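Local coordinates for sister chromatid cohesion protein (Chaetomium thermophilum, PDB 5T8V) that probably acts as a cohesin loader that associates with chromatin, the chain here being its C-terminal HEAT-repeat part, at residues 867-872 against 908-913; 860-865 against 886-891; 52-57 against 84-89. All coordinates share one frame; numbering follows the deposited sequence.

Contact 1: 867-872 against 908-913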
ATOM      1  N   PRO A 867      37.620 -28.177 -33.672  1.00 56.81           N
ATOM      2  CA  PRO A 867      38.907 -28.000 -32.978  1.00 56.98           C
ATOM      3  C   PRO A 867      38.810 -28.136 -31.469  1.00 56.12           C
ATOM      4  O   PRO A 867      39.819 -28.454 -30.827  1.00 56.33           O
ATOM      5  CB  PRO A 867      39.336 -26.585 -33.389  1.00 58.05           C
ATOM      6  CG  PRO A 867      38.072 -25.895 -33.759  1.00 58.32           C
ATOM      7  CD  PRO A 867      37.193 -26.945 -34.358  1.00 58.13           C
ATOM      8  N   TYR A 868      37.635 -27.904 -30.877  1.00 55.18           N
ATOM      9  CA  TYR A 868      37.489 -28.098 -29.439  1.00 53.84           C
ATOM     10  C   TYR A 868      37.679 -29.559 -29.050  1.00 54.25           C
ATOM     11  O   TYR A 868      38.147 -29.847 -27.945  1.00 54.59           O
ATOM     12  CB  TYR A 868      36.120 -27.605 -28.972  1.00 52.79           C
ATOM     13  CG  TYR A 868      35.972 -26.100 -28.946  1.00 52.72           C
ATOM     14  CD1 TYR A 868      36.670 -25.331 -28.026  1.00 52.73           C
ATOM     15  CD2 TYR A 868      35.121 -25.450 -29.829  1.00 53.05           C
ATOM     16  CE1 TYR A 868      36.536 -23.955 -27.992  1.00 53.28           C
ATOM     17  CE2 TYR A 868      34.978 -24.074 -29.804  1.00 53.88           C
ATOM     18  CZ  TYR A 868      35.687 -23.332 -28.882  1.00 54.31           C
ATOM     19  OH  TYR A 868      35.549 -21.962 -28.851  1.00 55.44           O
ATOM     20  N   ILE A 869      37.327 -30.491 -29.940  1.00 58.63           N
ATOM     21  CA  ILE A 869      37.472 -31.909 -29.628  1.00 59.14           C
ATOM     22  C   ILE A 869      38.943 -32.305 -29.614  1.00 60.31           C
ATOM     23  O   ILE A 869      39.392 -33.050 -28.735  1.00 61.08           O
ATOM     24  CB  ILE A 869      36.668 -32.765 -30.627  1.00 59.36           C
ATOM     25  CG1 ILE A 869      35.163 -32.603 -30.397  1.00 59.50           C
ATOM     26  CG2 ILE A 869      37.040 -34.245 -30.509  1.00 58.78           C
ATOM     27  CD1 ILE A 869      34.555 -31.412 -31.096  1.00 60.19           C
ATOM     28  N   ALA A 870      39.716 -31.824 -30.591  1.00 67.88           N
ATOM     29  CA  ALA A 870      41.119 -32.210 -30.680  1.00 68.92           C
ATOM     30  C   ALA A 870      41.906 -31.756 -29.458  1.00 69.89           C
ATOM     31  O   ALA A 870      42.880 -32.413 -29.070  1.00 70.49           O
ATOM     32  CB  ALA A 870      41.740 -31.634 -31.952  1.00 69.02           C
ATOM     33  N   SER A 871      41.505 -30.650 -28.838  1.00 58.64           N
ATOM     34  CA  SER A 871      42.222 -30.095 -27.699  1.00 60.00           C
ATOM     35  C   SER A 871      41.707 -30.604 -26.358  1.00 61.43           C
ATOM     36  O   SER A 871      42.221 -30.181 -25.317  1.00 62.00           O
ATOM     37  CB  SER A 871      42.147 -28.565 -27.727  1.00 60.30           C
ATOM     38  OG  SER A 871      40.803 -28.116 -27.689  1.00 59.93           O
ATOM     39  N   ILE A 872      40.712 -31.496 -26.350  1.00 60.15           N
ATOM     40  CA  ILE A 872      40.204 -32.028 -25.088  1.00 60.94           C
ATOM     41  C   ILE A 872      41.324 -32.673 -24.286  1.00 62.47           C
ATOM     42  O   ILE A 872      41.288 -32.682 -23.049  1.00 63.26           O
ATOM     43  CB  ILE A 872      39.056 -33.025 -25.353  1.00 59.46           C
ATOM     44  CG1 ILE A 872      37.801 -32.278 -25.812  1.00 58.45           C
ATOM     45  CG2 ILE A 872      38.744 -33.855 -24.100  1.00 59.31           C
ATOM     46  CD1 ILE A 872      36.676 -33.174 -26.290  1.00 57.99           C
ATOM     47  N   LYS A 908      38.752 -41.344 -33.189  1.00 53.43           N
ATOM     48  CA  LYS A 908      40.198 -41.508 -33.071  1.00 53.61           C
ATOM     49  C   LYS A 908      40.836 -40.356 -32.301  1.00 52.97           C
ATOM     50  O   LYS A 908      41.835 -40.560 -31.602  1.00 51.38           O
ATOM     51  CB  LYS A 908      40.832 -41.641 -34.455  1.00 55.16           C
ATOM     52  CG  LYS A 908      40.790 -43.058 -35.018  1.00 55.86           C
ATOM     53  CD  LYS A 908      41.734 -43.220 -36.204  1.00 56.66           C
ATOM     54  CE  LYS A 908      40.982 -43.423 -37.509  1.00 57.50           C
ATOM     55  NZ  LYS A 908      40.452 -44.811 -37.651  1.00 57.18           N
ATOM     56  N   GLU A 909      40.280 -39.148 -32.412  1.00 48.56           N
ATOM     57  CA  GLU A 909      40.769 -38.010 -31.642  1.00 50.01           C
ATOM     58  C   GLU A 909      40.193 -37.959 -30.234  1.00 48.68           C
ATOM     59  O   GLU A 909      40.674 -37.170 -29.413  1.00 47.87           O
ATOM     60  CB  GLU A 909      40.432 -36.699 -32.358  1.00 53.96           C
ATOM     61  CG  GLU A 909      40.992 -36.588 -33.766  1.00 57.25           C
ATOM     62  CD  GLU A 909      40.663 -35.258 -34.417  1.00 58.82           C
ATOM     63  OE1 GLU A 909      40.023 -34.412 -33.754  1.00 58.59           O
ATOM     64  OE2 GLU A 909      41.041 -35.059 -35.592  1.00 59.87           O
ATOM     65  N   LEU A 910      39.186 -38.779 -29.937  1.00 50.66           N
ATOM     66  CA  LEU A 910      38.448 -38.692 -28.688  1.00 50.54           C
ATOM     67  C   LEU A 910      38.706 -39.863 -27.752  1.00 51.39           C
ATOM     68  O   LEU A 910      38.308 -39.797 -26.584  1.00 51.90           O
ATOM     69  CB  LEU A 910      36.942 -38.604 -28.984  1.00 50.10           C
ATOM     70  CG  LEU A 910      36.019 -38.162 -27.851  1.00 49.42           C
ATOM     71  CD1 LEU A 910      36.302 -36.715 -27.473  1.00 49.08           C
ATOM     72  CD2 LEU A 910      34.568 -38.337 -28.269  1.00 49.83           C
ATOM     73  N   LEU A 911      39.351 -40.925 -28.224  1.00 61.93           N
ATOM     74  CA  LEU A 911      39.621 -42.080 -27.381  1.00 62.98           C
ATOM     75  C   LEU A 911      40.819 -41.847 -26.463  1.00 63.02           C
ATOM     76  O   LEU A 911      40.714 -42.097 -25.256  1.00 65.50           O
ATOM     77  CB  LEU A 911      39.854 -43.323 -28.240  1.00 64.58           C
ATOM     78  CG  LEU A 911      39.902 -44.626 -27.442  1.00 67.42           C
ATOM     79  CD1 LEU A 911      39.148 -45.723 -28.173  1.00 67.47           C
ATOM     80  CD2 LEU A 911      41.343 -45.046 -27.171  1.00 70.39           C
ATOM     81  N   PRO A 912      41.968 -41.387 -26.973  1.00 62.41           N
ATOM     82  CA  PRO A 912      43.145 -41.279 -26.090  1.00 62.03           C
ATOM     83  C   PRO A 912      42.926 -40.393 -24.875  1.00 60.30           C
ATOM     84  O   PRO A 912      43.570 -40.614 -23.841  1.00 60.14           O
ATOM     85  CB  PRO A 912      44.231 -40.714 -27.017  1.00 63.81           C
ATOM     86  CG  PRO A 912      43.510 -40.153 -28.182  1.00 64.06           C
ATOM     87  CD  PRO A 912      42.292 -40.983 -28.353  1.00 62.85           C
ATOM     88  N   VAL A 913      42.034 -39.400 -24.955  1.00 43.54           N
ATOM     89  CA  VAL A 913      41.783 -38.529 -23.811  1.00 42.98           C
ATOM     90  C   VAL A 913      41.136 -39.267 -22.652  1.00 41.52           C
ATOM     91  O   VAL A 913      41.090 -38.736 -21.537  1.00 41.26           O
ATOM     92  CB  VAL A 913      40.895 -37.326 -24.200  1.00 42.91           C
ATOM     93  CG1 VAL A 913      41.429 -36.645 -25.462  1.00 44.83           C
ATOM     94  CG2 VAL A 913      39.442 -37.747 -24.391  1.00 41.56           C
TER
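The carboxylate of Glu909 is the flat group that meets the other segment: the methyl of Ala870 sits over one of its faces, out past the OE1 end, with CB 3.7 Å from OE1, a plain van der Waals touch against the exposed side of helix 866-870. Beyond CG the Glu909 chain runs extended, which carries the carboxylate past Ala870 to a salt bridge between OE1 and NH1 of Arg866. The acid therefore has its charged partner just ahead of 867-872. Helix 878-891 takes the Tyr868 ring, through Val880 and Val884.

Away from the carboxylate the contact is aliphatic and buried. It joins the last turn of helix 866-870 and the residues after it to the 908-913 region that follows on from helix 900-910, within the stacked helices of a HEAT-repeat protein, with helix 878-891 lying between them in sequence. Leu910 CD1 is shared by two isoleucines, sitting 3.8 Å from Ile872 CD1 and 4.0 Å from Ile869 CG2. The first torsion of Leu910, -165°, sets CG opposite the backbone N and swings the branch across to both of them; its side chain also packs on Val925, Cys928 and Leu929 of helix 919-935. The other branch of Ile872 goes to Val913, with CG2 4.0 Å from Val913 CG2, and the two side chains meet at a slant.

Contact 2: 860-865 against 886-891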
ATOM      1  N   GLU A 860      27.108 -28.662 -40.340  1.00 83.49           N
ATOM      2  CA  GLU A 860      28.113 -27.648 -40.641  1.00 85.53           C
ATOM      3  C   GLU A 860      28.569 -26.923 -39.382  1.00 82.59           C
ATOM      4  O   GLU A 860      29.744 -26.561 -39.258  1.00 81.17           O
ATOM      5  CB  GLU A 860      27.562 -26.650 -41.661  1.00 87.76           C
ATOM      6  CG  GLU A 860      27.329 -27.238 -43.044  1.00 91.28           C
ATOM      7  CD  GLU A 860      28.619 -27.641 -43.737  1.00 93.70           C
ATOM      8  OE1 GLU A 860      29.706 -27.378 -43.178  1.00 92.72           O
ATOM      9  OE2 GLU A 860      28.548 -28.219 -44.842  1.00 96.72           O
ATOM     10  N   GLN A 861      27.657 -26.699 -38.440  1.00 58.16           N
ATOM     11  CA  GLN A 861      28.003 -26.009 -37.204  1.00 59.06           C
ATOM     12  C   GLN A 861      28.531 -26.947 -36.128  1.00 61.48           C
ATOM     13  O   GLN A 861      29.088 -26.469 -35.133  1.00 59.89           O
ATOM     14  CB  GLN A 861      26.797 -25.222 -36.680  1.00 57.80           C
ATOM     15  CG  GLN A 861      25.512 -26.022 -36.497  1.00 55.94           C
ATOM     16  CD  GLN A 861      24.289 -25.156 -36.206  1.00 52.98           C
ATOM     17  OE1 GLN A 861      23.244 -25.679 -35.828  1.00 51.68           O
ATOM     18  NE2 GLN A 861      24.402 -23.841 -36.390  1.00 51.60           N
ATOM     19  N   LEU A 862      28.379 -28.262 -36.299  1.00 54.99           N
ATOM     20  CA  LEU A 862      29.163 -29.198 -35.503  1.00 57.75           C
ATOM     21  C   LEU A 862      30.614 -29.234 -35.957  1.00 54.42           C
ATOM     22  O   LEU A 862      31.492 -29.604 -35.170  1.00 51.26           O
ATOM     23  CB  LEU A 862      28.563 -30.602 -35.579  1.00 63.59           C
ATOM     24  CG  LEU A 862      27.570 -30.953 -34.471  1.00 67.16           C
ATOM     25  CD1 LEU A 862      26.406 -29.975 -34.454  1.00 69.72           C
ATOM     26  CD2 LEU A 862      27.078 -32.381 -34.640  1.00 69.64           C
ATOM     27  N   ARG A 863      30.880 -28.854 -37.209  1.00102.38           N
ATOM     28  CA  ARG A 863      32.247 -28.761 -37.699  1.00104.63           C
ATOM     29  C   ARG A 863      32.985 -27.565 -37.112  1.00102.04           C
ATOM     30  O   ARG A 863      34.220 -27.576 -37.066  1.00104.88           O
ATOM     31  CB  ARG A 863      32.241 -28.679 -39.226  1.00109.13           C
ATOM     32  CG  ARG A 863      33.614 -28.736 -39.874  1.00112.02           C
ATOM     33  CD  ARG A 863      33.511 -28.568 -41.381  1.00115.54           C
ATOM     34  NE  ARG A 863      32.954 -27.268 -41.747  1.00118.19           N
ATOM     35  CZ  ARG A 863      32.628 -26.912 -42.987  1.00120.51           C
ATOM     36  NH1 ARG A 863      32.795 -27.758 -43.994  1.00122.35           N
ATOM     37  NH2 ARG A 863      32.129 -25.705 -43.218  1.00121.47           N
ATOM     38  N   LEU A 864      32.260 -26.536 -36.665  1.00 66.58           N
ATOM     39  CA  LEU A 864      32.914 -25.392 -36.038  1.00 64.71           C
ATOM     40  C   LEU A 864      33.419 -25.738 -34.645  1.00 54.80           C
ATOM     41  O   LEU A 864      34.405 -25.155 -34.182  1.00 51.91           O
ATOM     42  CB  LEU A 864      31.953 -24.206 -35.972  1.00 70.91           C
ATOM     43  CG  LEU A 864      31.299 -23.801 -37.295  1.00 74.68           C
ATOM     44  CD1 LEU A 864      30.434 -22.568 -37.100  1.00 74.70           C
ATOM     45  CD2 LEU A 864      32.340 -23.561 -38.384  1.00 76.10           C
ATOM     46  N   LEU A 865      32.756 -26.674 -33.964  1.00 64.88           N
ATOM     47  CA  LEU A 865      33.248 -27.181 -32.691  1.00 58.55           C
ATOM     48  C   LEU A 865      34.386 -28.178 -32.862  1.00 57.34           C
ATOM     49  O   LEU A 865      35.019 -28.545 -31.868  1.00 58.38           O
ATOM     50  CB  LEU A 865      32.106 -27.843 -31.915  1.00 54.67           C
ATOM     51  CG  LEU A 865      30.860 -26.985 -31.678  1.00 53.97           C
ATOM     52  CD1 LEU A 865      29.787 -27.791 -30.967  1.00 53.48           C
ATOM     53  CD2 LEU A 865      31.200 -25.732 -30.883  1.00 53.30           C
ATOM     54  N   VAL A 886      28.917 -33.045 -25.061  1.00 37.80           N
ATOM     55  CA  VAL A 886      27.487 -33.250 -24.850  1.00 38.77           C
ATOM     56  C   VAL A 886      26.703 -32.836 -26.089  1.00 39.37           C
ATOM     57  O   VAL A 886      25.694 -33.462 -26.438  1.00 40.56           O
ATOM     58  CB  VAL A 886      27.019 -32.488 -23.597  1.00 38.62           C
ATOM     59  CG1 VAL A 886      25.495 -32.413 -23.537  1.00 39.70           C
ATOM     60  CG2 VAL A 886      27.554 -33.174 -22.349  1.00 38.61           C
ATOM     61  N   ILE A 887      27.146 -31.781 -26.772  1.00 42.35           N
ATOM     62  CA  ILE A 887      26.457 -31.349 -27.982  1.00 44.70           C
ATOM     63  C   ILE A 887      26.584 -32.407 -29.071  1.00 47.01           C
ATOM     64  O   ILE A 887      25.632 -32.659 -29.818  1.00 48.70           O
ATOM     65  CB  ILE A 887      26.993 -29.981 -28.443  1.00 44.24           C
ATOM     66  CG1 ILE A 887      26.610 -28.902 -27.426  1.00 43.96           C
ATOM     67  CG2 ILE A 887      26.434 -29.614 -29.821  1.00 45.27           C
ATOM     68  CD1 ILE A 887      27.314 -27.576 -27.629  1.00 43.15           C
ATOM     69  N   TYR A 888      27.754 -33.040 -29.186  1.00 55.50           N
ATOM     70  CA  TYR A 888      27.889 -34.162 -30.111  1.00 57.90           C
ATOM     71  C   TYR A 888      27.044 -35.345 -29.660  1.00 59.53           C
ATOM     72  O   TYR A 888      26.398 -36.007 -30.481  1.00 60.76           O
ATOM     73  CB  TYR A 888      29.358 -34.577 -30.230  1.00 57.63           C
ATOM     74  CG  TYR A 888      30.186 -33.762 -31.205  1.00 58.61           C
ATOM     75  CD1 TYR A 888      29.702 -32.581 -31.754  1.00 59.92           C
ATOM     76  CD2 TYR A 888      31.453 -34.187 -31.584  1.00 58.94           C
ATOM     77  CE1 TYR A 888      30.458 -31.845 -32.645  1.00 60.70           C
ATOM     78  CE2 TYR A 888      32.216 -33.457 -32.476  1.00 59.54           C
ATOM     79  CZ  TYR A 888      31.713 -32.289 -33.003  1.00 60.30           C
ATOM     80  OH  TYR A 888      32.470 -31.559 -33.891  1.00 60.58           O
ATOM     81  N   ARG A 889      27.035 -35.619 -28.356  1.00 64.58           N
ATOM     82  CA  ARG A 889      26.261 -36.733 -27.820  1.00 66.48           C
ATOM     83  C   ARG A 889      24.785 -36.601 -28.177  1.00 68.89           C
ATOM     84  O   ARG A 889      24.148 -37.570 -28.607  1.00 69.39           O
ATOM     85  CB  ARG A 889      26.454 -36.792 -26.304  1.00 66.34           C
ATOM     86  CG  ARG A 889      25.604 -37.813 -25.570  1.00 68.13           C
ATOM     87  CD  ARG A 889      25.904 -37.759 -24.081  1.00 68.08           C
ATOM     88  NE  ARG A 889      25.101 -38.697 -23.305  1.00 70.00           N
ATOM     89  CZ  ARG A 889      25.233 -38.888 -21.996  1.00 70.99           C
ATOM     90  NH1 ARG A 889      26.142 -38.206 -21.311  1.00 69.95           N
ATOM     91  NH2 ARG A 889      24.459 -39.763 -21.369  1.00 73.12           N
ATOM     92  N   ARG A 890      24.225 -35.401 -28.011  1.00 76.75           N
ATOM     93  CA  ARG A 890      22.798 -35.203 -28.236  1.00 78.76           C
ATOM     94  C   ARG A 890      22.477 -35.005 -29.714  1.00 78.78           C
ATOM     95  O   ARG A 890      21.466 -35.518 -30.206  1.00 80.30           O
ATOM     96  CB  ARG A 890      22.307 -34.000 -27.427  1.00 78.92           C
ATOM     97  CG  ARG A 890      22.383 -34.184 -25.918  1.00 79.72           C
ATOM     98  CD  ARG A 890      21.270 -35.085 -25.408  1.00 83.32           C
ATOM     99  NE  ARG A 890      21.220 -35.120 -23.946  1.00 84.68           N
ATOM    100  CZ  ARG A 890      21.843 -36.016 -23.183  1.00 85.94           C
ATOM    101  NH1 ARG A 890      22.578 -36.978 -23.729  1.00 85.87           N
ATOM    102  NH2 ARG A 890      21.730 -35.952 -21.863  1.00 86.10           N
ATOM    103  N   VAL A 891      23.322 -34.270 -30.433  1.00 66.89           N
ATOM    104  CA  VAL A 891      23.021 -33.910 -31.816  1.00 68.75           C
ATOM    105  C   VAL A 891      23.341 -35.061 -32.757  1.00 72.77           C
ATOM    106  O   VAL A 891      22.489 -35.514 -33.530  1.00 73.86           O
ATOM    107  CB  VAL A 891      23.790 -32.639 -32.221  1.00 67.73           C
ATOM    108  CG1 VAL A 891      23.591 -32.335 -33.708  1.00 68.31           C
ATOM    109  CG2 VAL A 891      23.352 -31.453 -31.370  1.00 66.63           C
TER
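A single hydrogen bond joins Tyr888 to Leu862: the phenol OH gives its proton to the backbone O of Leu862 at 2.5 Å. The acceptor lies in the plane of the ring, at its edge, whereas the hydroxyl is tilted 32° from the carbonyl plane, with a C=O...O angle of 146°. Residues 863-865 keep helical backbone angles without the regular bonds, and the Tyr888 hydroxyl supplies a side-chain donor to the Leu862 carbonyl. Replacing Tyr888 by a phenylalanine would probably leave Leu862 O, buried beside the ring, without its hydroxyl donor.

The remaining contacts are apolar. Leu862 runs alongside Tyr888 in the opposite direction, bringing CG to 3.5 Å from ring atom CE1. Its methyls go on to Val891, which they meet tip to tip, CD2 lying 3.6 Å from Val891 CG1. Val891 has CG1 set anti to its own N (chi1 174°), which is the branch that faces the leucine. Further along, Leu865 CD1 packs against Ile887 CG2 at 4.0 Å, the two side chains crossing at about a right angle.

The contact lies among the stacked helices of a HEAT-repeat chain. Here the short helix 859-862 and the turn after it lie against the C-terminal half of helix 878-891; Leu843 and Ala850 of helix 839-852 touch Leu865 and Val891, Phe823 of helix 808-824 also reaches Leu865, and Cys928 of helix 919-935 packs on Tyr888.

Contact 3: 52-57 against 84-89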
ATOM      1  N   ALA A  52     -53.344  59.411   1.482  1.00 47.23           N
ATOM      2  CA  ALA A  52     -52.779  59.304   0.143  1.00 44.97           C
ATOM      3  C   ALA A  52     -51.266  59.176   0.255  1.00 42.75           C
ATOM      4  O   ALA A  52     -50.608  60.037   0.849  1.00 43.38           O
ATOM      5  CB  ALA A  52     -53.163  60.511  -0.713  1.00 46.57           C
ATOM      6  N   THR A  53     -50.705  58.111  -0.308  1.00 37.48           N
ATOM      7  CA  THR A  53     -49.323  57.746  -0.048  1.00 34.59           C
ATOM      8  C   THR A  53     -48.426  58.150  -1.214  1.00 33.47           C
ATOM      9  O   THR A  53     -48.877  58.670  -2.234  1.00 34.52           O
ATOM     10  CB  THR A  53     -49.217  56.245   0.224  1.00 33.20           C
ATOM     11  OG1 THR A  53     -49.683  55.518  -0.920  1.00 33.59           O
ATOM     12  CG2 THR A  53     -50.049  55.865   1.440  1.00 33.67           C
ATOM     13  N   LEU A  54     -47.126  57.916  -1.048  1.00 32.94           N
ATOM     14  CA  LEU A  54     -46.152  58.173  -2.098  1.00 31.13           C
ATOM     15  C   LEU A  54     -45.920  56.900  -2.899  1.00 29.62           C
ATOM     16  O   LEU A  54     -45.842  55.803  -2.338  1.00 29.42           O
ATOM     17  CB  LEU A  54     -44.833  58.668  -1.500  1.00 30.58           C
ATOM     18  CG  LEU A  54     -44.889  59.987  -0.722  1.00 31.91           C
ATOM     19  CD1 LEU A  54     -43.568  60.253  -0.023  1.00 31.21           C
ATOM     20  CD2 LEU A  54     -45.241  61.150  -1.636  1.00 33.76           C
ATOM     21  N   ALA A  55     -45.817  57.049  -4.216  1.00 24.24           N
ATOM     22  CA  ALA A  55     -45.616  55.898  -5.080  1.00 23.48           C
ATOM     23  C   ALA A  55     -44.190  55.367  -4.946  1.00 22.97           C
ATOM     24  O   ALA A  55     -43.292  56.038  -4.434  1.00 22.14           O
ATOM     25  CB  ALA A  55     -45.911  56.259  -6.534  1.00 24.35           C
ATOM     26  N   ALA A  56     -43.990  54.138  -5.417  1.00 36.33           N
ATOM     27  CA  ALA A  56     -42.679  53.509  -5.291  1.00 36.18           C
ATOM     28  C   ALA A  56     -41.569  54.298  -5.978  1.00 37.60           C
ATOM     29  O   ALA A  56     -40.475  54.401  -5.396  1.00 39.28           O
ATOM     30  CB  ALA A  56     -42.740  52.078  -5.837  1.00 35.64           C
ATOM     31  N   PRO A  57     -41.756  54.860  -7.176  1.00 26.35           N
ATOM     32  CA  PRO A  57     -40.648  55.578  -7.826  1.00 26.29           C
ATOM     33  C   PRO A  57     -40.265  56.852  -7.089  1.00 26.98           C
ATOM     34  O   PRO A  57     -39.079  57.131  -6.876  1.00 28.08           O
ATOM     35  CB  PRO A  57     -41.197  55.882  -9.227  1.00 26.22           C
ATOM     36  CG  PRO A  57     -42.351  54.952  -9.411  1.00 25.71           C
ATOM     37  CD  PRO A  57     -42.935  54.771  -8.051  1.00 25.84           C
ATOM     38  N   ILE A  84     -41.214  64.069  10.007  1.00 39.41           N
ATOM     39  CA  ILE A  84     -42.297  63.333  10.648  1.00 38.89           C
ATOM     40  C   ILE A  84     -43.431  63.104   9.660  1.00 38.08           C
ATOM     41  O   ILE A  84     -44.092  62.059   9.679  1.00 37.11           O
ATOM     42  CB  ILE A  84     -42.784  64.084  11.903  1.00 42.38           C
ATOM     43  CG1 ILE A  84     -41.717  64.042  12.998  1.00 43.07           C
ATOM     44  CG2 ILE A  84     -44.092  63.490  12.432  1.00 43.01           C
ATOM     45  CD1 ILE A  84     -41.126  65.392  13.319  1.00 45.22           C
ATOM     46  N   TYR A  85     -43.680  64.081   8.784  1.00 35.87           N
ATOM     47  CA  TYR A  85     -44.746  63.935   7.799  1.00 34.55           C
ATOM     48  C   TYR A  85     -44.408  62.844   6.790  1.00 31.05           C
ATOM     49  O   TYR A  85     -45.261  62.010   6.459  1.00 29.49           O
ATOM     50  CB  TYR A  85     -44.992  65.272   7.097  1.00 35.54           C
ATOM     51  CG  TYR A  85     -46.146  65.255   6.117  1.00 34.59           C
ATOM     52  CD1 TYR A  85     -47.401  64.795   6.497  1.00 34.69           C
ATOM     53  CD2 TYR A  85     -45.985  65.713   4.816  1.00 34.24           C
ATOM     54  CE1 TYR A  85     -48.459  64.781   5.606  1.00 35.26           C
ATOM     55  CE2 TYR A  85     -47.037  65.705   3.917  1.00 34.78           C
ATOM     56  CZ  TYR A  85     -48.272  65.239   4.318  1.00 35.28           C
ATOM     57  OH  TYR A  85     -49.322  65.228   3.429  1.00 36.03           O
ATOM     58  N   LEU A  86     -43.170  62.827   6.295  1.00 35.87           N
ATOM     59  CA  LEU A  86     -42.756  61.754   5.400  1.00 32.74           C
ATOM     60  C   LEU A  86     -42.878  60.399   6.087  1.00 32.37           C
ATOM     61  O   LEU A  86     -43.370  59.433   5.491  1.00 31.95           O
ATOM     62  CB  LEU A  86     -41.323  61.994   4.923  1.00 31.67           C
ATOM     63  CG  LEU A  86     -40.725  60.947   3.976  1.00 29.39           C
ATOM     64  CD1 LEU A  86     -41.622  60.714   2.773  1.00 28.78           C
ATOM     65  CD2 LEU A  86     -39.336  61.375   3.520  1.00 29.24           C
ATOM     66  N   LEU A  87     -42.449  60.310   7.349  1.00 26.50           N
ATOM     67  CA  LEU A  87     -42.610  59.063   8.089  1.00 25.94           C
ATOM     68  C   LEU A  87     -44.080  58.692   8.247  1.00 26.95           C
ATOM     69  O   LEU A  87     -44.415  57.504   8.327  1.00 26.03           O
ATOM     70  CB  LEU A  87     -41.939  59.169   9.460  1.00 26.47           C
ATOM     71  CG  LEU A  87     -40.416  59.006   9.479  1.00 25.22           C
ATOM     72  CD1 LEU A  87     -39.865  59.351  10.854  1.00 26.24           C
ATOM     73  CD2 LEU A  87     -40.004  57.588   9.088  1.00 23.39           C
ATOM     74  N   ARG A  88     -44.970  59.686   8.289  1.00 37.83           N
ATOM     75  CA  ARG A  88     -46.393  59.385   8.384  1.00 39.22           C
ATOM     76  C   ARG A  88     -46.923  58.833   7.066  1.00 36.20           C
ATOM     77  O   ARG A  88     -47.682  57.857   7.059  1.00 34.34           O
ATOM     78  CB  ARG A  88     -47.176  60.632   8.793  1.00 43.73           C
ATOM     79  CG  ARG A  88     -48.555  60.319   9.357  1.00 48.37           C
ATOM     80  CD  ARG A  88     -49.470  61.537   9.358  1.00 53.79           C
ATOM     81  NE  ARG A  88     -50.695  61.292  10.117  1.00 57.22           N
ATOM     82  CZ  ARG A  88     -51.727  60.575   9.678  1.00 57.92           C
ATOM     83  NH1 ARG A  88     -51.695  60.015   8.474  1.00 56.88           N
ATOM     84  NH2 ARG A  88     -52.794  60.411  10.448  1.00 60.23           N
ATOM     85  N   LEU A  89     -46.539  59.443   5.942  1.00 29.97           N
ATOM     86  CA  LEU A  89     -46.910  58.890   4.644  1.00 28.69           C
ATOM     87  C   LEU A  89     -46.411  57.458   4.504  1.00 27.39           C
ATOM     88  O   LEU A  89     -47.146  56.574   4.040  1.00 27.19           O
ATOM     89  CB  LEU A  89     -46.348  59.763   3.522  1.00 28.12           C
ATOM     90  CG  LEU A  89     -46.777  61.233   3.518  1.00 30.59           C
ATOM     91  CD1 LEU A  89     -46.066  61.986   2.403  1.00 31.47           C
ATOM     92  CD2 LEU A  89     -48.287  61.371   3.375  1.00 31.44           C
TER
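Leu54 and Leu89 each hold CG opposite the carbonyl carbon, with first torsions of -62° and -58°, which points their branches at one another; Leu86 takes the other course, CG opposite the backbone N, and reaches over to the same methyl of Leu54. This is a beta hairpin laid against a helix: strand 52-54 pairs antiparallel with 44-46, Thr53 bonding through its backbone to Ile45, in a chain that is mainly helical. The strand passes helix 81-96 almost crosswise, at 103° between their directions and 8.7 Å between the axes of the short segments.

Leu54 does most of the packing from the strand. Its CD1 is the atom both leucines share, lying 3.4 Å from Leu86 CD1 and 3.9 Å from Leu89 CD1; the Leu54 side chain crosses that of Leu86 at about a right angle and that of Leu89 at a slant. Around this cluster Leu54 also rests on Ala27 and Val31 of helix 9-36 and on Leu62 of helix 56-71, which Leu86 touches as well, so Leu54 packs against helices 9-36, 56-71 and 81-96. No hydrogen bond crosses between the two segments. Ala52 and Thr53 add two lighter touches on Leu89: the methyl CG2 of Thr53 comes near Leu89 O, and Leu89 CD2 lies 3.7 Å from the carbonyl O of Ala52.

From the N terminus, contact 3 comes first: it closes a loop of 26 residues, mostly helix, bringing the end of the hairpin at 52-54 back against helix 81-96. It is complete long before the others begin, and lies across the chain's centre from them, about 131 Å centre to centre from contact 1. Contact 2 then opens at 860-865, contact 1 at 867-872, contact 2 closes at 886-891 and contact 1 at 908-913, so these two cross. Contact 2 ties the 859-862 region to helix 878-891, contact 1 ties 866-870 to the end of 900-910, and the two, their centres 13 Å apart, touch where Ile869 CD1 lies 3.4 Å from Tyr888 CE2.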